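Local coordinates for protein VIRB8 (Agrobacterium tumefaciens, PDB 2CC3), which is a homodimeric component of the type IV secretion system, suggested to help direct T-DNA transfer to plant cells, at residues 17-22 and 86-91. Numbering follows the deposited sequence.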
ATOM      1  N   GLU A  17       7.922  -0.992   0.877  1.00  6.38           N
ATOM      2  CA  GLU A  17       6.557  -1.114   1.393  1.00  5.23           C
ATOM      3  C   GLU A  17       6.580  -1.784   2.784  1.00  2.00           C
ATOM      4  O   GLU A  17       5.884  -1.351   3.709  1.00  2.00           O
ATOM      5  CB  GLU A  17       5.694  -1.882   0.406  1.00  3.66           C
ATOM      6  CG  GLU A  17       4.272  -2.083   0.858  1.00 10.56           C
ATOM      7  CD  GLU A  17       3.576  -3.175   0.082  1.00 18.42           C
ATOM      8  OE1 GLU A  17       4.169  -3.733  -0.898  1.00 20.27           O
ATOM      9  OE2 GLU A  17       2.433  -3.490   0.471  1.00 21.68           O
ATOM     10  N   TYR A  18       7.408  -2.815   2.936  1.00  5.10           N
ATOM     11  CA  TYR A  18       7.639  -3.423   4.259  1.00  3.54           C
ATOM     12  C   TYR A  18       8.053  -2.387   5.269  1.00  4.50           C
ATOM     13  O   TYR A  18       7.382  -2.177   6.309  1.00  4.05           O
ATOM     14  CB  TYR A  18       8.666  -4.564   4.220  1.00  6.65           C
ATOM     15  CG  TYR A  18       8.775  -5.321   5.550  1.00  6.44           C
ATOM     16  CD1 TYR A  18       7.910  -6.384   5.838  1.00  6.06           C
ATOM     17  CD2 TYR A  18       9.749  -4.971   6.505  1.00  5.36           C
ATOM     18  CE1 TYR A  18       8.004  -7.082   7.048  1.00  7.27           C
ATOM     19  CE2 TYR A  18       9.851  -5.631   7.706  1.00  2.00           C
ATOM     20  CZ  TYR A  18       8.981  -6.691   7.986  1.00  6.27           C
ATOM     21  OH  TYR A  18       9.068  -7.354   9.187  1.00  2.68           O
ATOM     22  N   VAL A  19       9.152  -1.708   4.980  1.00  6.49           N
ATOM     23  CA  VAL A  19       9.596  -0.630   5.875  1.00  4.99           C
ATOM     24  C   VAL A  19       8.481   0.363   6.152  1.00  5.79           C
ATOM     25  O   VAL A  19       8.155   0.651   7.317  1.00  7.71           O
ATOM     26  CB  VAL A  19      10.809   0.134   5.278  1.00  8.08           C
ATOM     27  CG1 VAL A  19      11.237   1.302   6.188  1.00  6.13           C
ATOM     28  CG2 VAL A  19      11.930  -0.811   5.062  1.00  2.00           C
ATOM     29  N   ARG A  20       7.868   0.880   5.084  1.00  4.27           N
ATOM     30  CA  ARG A  20       6.883   1.918   5.270  1.00  5.37           C
ATOM     31  C   ARG A  20       5.750   1.421   6.176  1.00  4.38           C
ATOM     32  O   ARG A  20       5.345   2.121   7.110  1.00  3.82           O
ATOM     33  CB  ARG A  20       6.352   2.384   3.905  1.00  4.50           C
ATOM     34  CG  ARG A  20       5.366   3.521   3.929  1.00  6.37           C
ATOM     35  CD  ARG A  20       4.691   3.732   2.532  1.00 12.18           C
ATOM     36  NE  ARG A  20       3.721   2.675   2.177  1.00 17.83           N
ATOM     37  CZ  ARG A  20       2.403   2.689   2.451  1.00 18.35           C
ATOM     38  NH1 ARG A  20       1.810   3.708   3.092  1.00 17.20           N
ATOM     39  NH2 ARG A  20       1.654   1.666   2.065  1.00 19.11           N
ATOM     40  N   LEU A  21       5.199   0.240   5.871  1.00  4.31           N
ATOM     41  CA  LEU A  21       4.067  -0.297   6.650  1.00  8.25           C
ATOM     42  C   LEU A  21       4.461  -0.576   8.108  1.00  8.07           C
ATOM     43  O   LEU A  21       3.678  -0.383   9.029  1.00  7.96           O
ATOM     44  CB  LEU A  21       3.476  -1.567   5.993  1.00  9.08           C
ATOM     45  CG  LEU A  21       2.607  -1.458   4.726  1.00 11.86           C
ATOM     46  CD1 LEU A  21       2.490  -2.808   4.089  1.00 14.33           C
ATOM     47  CD2 LEU A  21       1.199  -0.892   4.939  1.00 12.23           C
ATOM     48  N   ARG A  22       5.695  -1.010   8.314  1.00  9.04           N
ATOM     49  CA  ARG A  22       6.151  -1.365   9.648  1.00  3.91           C
ATOM     50  C   ARG A  22       6.498  -0.138  10.504  1.00  5.34           C
ATOM     51  O   ARG A  22       6.257  -0.150  11.720  1.00  5.26           O
ATOM     52  CB  ARG A  22       7.299  -2.378   9.561  1.00  3.28           C
ATOM     53  CG  ARG A  22       7.915  -2.684  10.905  1.00 10.41           C
ATOM     54  CD  ARG A  22       8.740  -3.954  10.944  1.00  6.34           C
ATOM     55  NE  ARG A  22       9.166  -4.195  12.331  1.00  8.74           N
ATOM     56  CZ  ARG A  22       9.748  -5.309  12.741  1.00  5.35           C
ATOM     57  NH1 ARG A  22       9.964  -6.296  11.886  1.00  8.89           N
ATOM     58  NH2 ARG A  22      10.098  -5.444  14.000  1.00 13.09           N
ATOM     59  N   GLN A  86      19.468  -5.730   2.278  1.00  4.74           N
ATOM     60  CA  GLN A  86      19.336  -4.413   1.753  1.00  7.13           C
ATOM     61  C   GLN A  86      19.305  -3.488   2.967  1.00  9.39           C
ATOM     62  O   GLN A  86      18.742  -3.859   4.021  1.00  5.43           O
ATOM     63  CB  GLN A  86      18.066  -4.275   0.890  1.00  9.03           C
ATOM     64  CG  GLN A  86      18.158  -3.147  -0.154  1.00  7.45           C
ATOM     65  CD  GLN A  86      16.960  -3.087  -1.140  1.00  6.50           C
ATOM     66  OE1 GLN A  86      15.863  -2.630  -0.779  1.00  4.50           O
ATOM     67  NE2 GLN A  86      17.195  -3.507  -2.396  1.00  2.00           N
ATOM     68  N   GLN A  87      19.964  -2.332   2.842  1.00  3.03           N
ATOM     69  CA  GLN A  87      19.789  -1.285   3.823  1.00 10.44           C
ATOM     70  C   GLN A  87      18.960  -0.182   3.208  1.00 10.80           C
ATOM     71  O   GLN A  87      19.153   0.183   2.043  1.00 12.18           O
ATOM     72  CB  GLN A  87      21.139  -0.755   4.339  1.00 11.18           C
ATOM     73  CG  GLN A  87      21.794  -1.710   5.303  1.00 14.17           C
ATOM     74  CD  GLN A  87      23.065  -1.182   5.921  1.00 17.65           C
ATOM     75  OE1 GLN A  87      24.104  -1.086   5.266  1.00 19.94           O
ATOM     76  NE2 GLN A  87      23.000  -0.864   7.199  1.00 18.04           N
ATOM     77  N   ILE A  88      18.035   0.341   4.007  1.00 11.42           N
ATOM     78  CA  ILE A  88      17.099   1.376   3.572  1.00  9.26           C
ATOM     79  C   ILE A  88      17.122   2.558   4.512  1.00  7.50           C
ATOM     80  O   ILE A  88      16.721   2.430   5.680  1.00  7.74           O
ATOM     81  CB  ILE A  88      15.651   0.827   3.501  1.00 11.48           C
ATOM     82  CG1 ILE A  88      15.570  -0.317   2.498  1.00  9.43           C
ATOM     83  CG2 ILE A  88      14.676   1.948   3.145  1.00 12.62           C
ATOM     84  CD1 ILE A  88      14.247  -0.990   2.456  1.00 10.58           C
ATOM     85  N   ARG A  89      17.562   3.706   3.994  1.00  6.07           N
ATOM     86  CA  ARG A  89      17.581   4.942   4.746  1.00  4.45           C
ATOM     87  C   ARG A  89      16.245   5.650   4.543  1.00  4.93           C
ATOM     88  O   ARG A  89      15.774   5.734   3.414  1.00  3.90           O
ATOM     89  CB  ARG A  89      18.718   5.840   4.258  1.00 10.30           C
ATOM     90  CG  ARG A  89      19.143   6.903   5.254  1.00 15.73           C
ATOM     91  CD  ARG A  89      20.503   6.604   5.899  1.00 16.71           C
ATOM     92  NE  ARG A  89      20.670   7.300   7.187  1.00 19.13           N
ATOM     93  CZ  ARG A  89      20.934   8.594   7.330  1.00 22.19           C
ATOM     94  NH1 ARG A  89      21.047   9.405   6.293  1.00 26.54           N
ATOM     95  NH2 ARG A  89      21.057   9.099   8.536  1.00 26.36           N
ATOM     96  N   TYR A  90      15.634   6.147   5.626  1.00  2.00           N
ATOM     97  CA  TYR A  90      14.348   6.806   5.533  1.00  2.03           C
ATOM     98  C   TYR A  90      14.255   7.846   6.600  1.00  3.59           C
ATOM     99  O   TYR A  90      14.902   7.730   7.619  1.00  4.38           O
ATOM    100  CB  TYR A  90      13.156   5.802   5.644  1.00  3.26           C
ATOM    101  CG  TYR A  90      13.094   5.012   6.933  1.00  2.00           C
ATOM    102  CD1 TYR A  90      12.288   5.414   7.976  1.00  2.00           C
ATOM    103  CD2 TYR A  90      13.861   3.860   7.099  1.00  2.13           C
ATOM    104  CE1 TYR A  90      12.252   4.711   9.160  1.00  2.00           C
ATOM    105  CE2 TYR A  90      13.828   3.149   8.259  1.00  2.63           C
ATOM    106  CZ  TYR A  90      13.031   3.579   9.303  1.00  3.89           C
ATOM    107  OH  TYR A  90      13.001   2.847  10.477  1.00  2.71           O
ATOM    108  N   LYS A  91      13.452   8.865   6.338  1.00  6.57           N
ATOM    109  CA  LYS A  91      13.118   9.900   7.292  1.00  9.38           C
ATOM    110  C   LYS A  91      11.793   9.584   7.921  1.00  8.73           C
ATOM    111  O   LYS A  91      10.832   9.218   7.219  1.00  8.78           O
ATOM    112  CB  LYS A  91      13.019  11.243   6.565  1.00 15.93           C
ATOM    113  CG  LYS A  91      12.601  12.422   7.445  1.00 21.01           C
ATOM    114  CD  LYS A  91      12.857  13.725   6.692  1.00 25.52           C
ATOM    115  CE  LYS A  91      12.124  14.931   7.306  1.00 28.89           C
ATOM    116  NZ  LYS A  91      10.958  15.413   6.492  1.00 30.55           N
TER
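Ile88 and Tyr90, alternate residues on one face of strand 85-96, both receive Val19 of helix 6-23, and each methyl of the valine has its own partner. Ile88 comes first along the strand. Its CG1 stands anti to the carbonyl carbon (chi1 -61°) and the chain runs on extended, which carries CD1 out toward the helix. There CD1 meets Val19 CG2 at 3.5 Å, closer than carbon pairs usually pack, the two side chains lying alongside with their ends pointing opposite ways. The CA atoms of Val19 and Ile88 are 8.1 Å apart, the closest CA pair across the contact. Trp16 and Ser78 also touch Ile88. The alternation of the strand puts Arg89 on the other side, and at Tyr90 the strand faces the helix again. Val19 CG1 lies over one face of the Tyr90 ring, 4.0 Å from its centroid. This CH-pi contact is 22° off the ring normal and displaced toward the CD2-CE2 rim. The phenol oxygen is engaged by Thr137 OG1 through a hydrogen bond, while Trp106 packs against the ring with nearly parallel planes. On the helix, Arg22 NH1 gives a hydrogen bond of 3.0 Å to Tyr18 OH, which is also bonded to Ser41 OG. The contact thus seats the long first helix on the antiparallel sheet of the NTF2-like periplasmic domain. With no hydrogen bond between the segments and all three touching residues buried, their direct attachment rests on apolar and CH-pi packing.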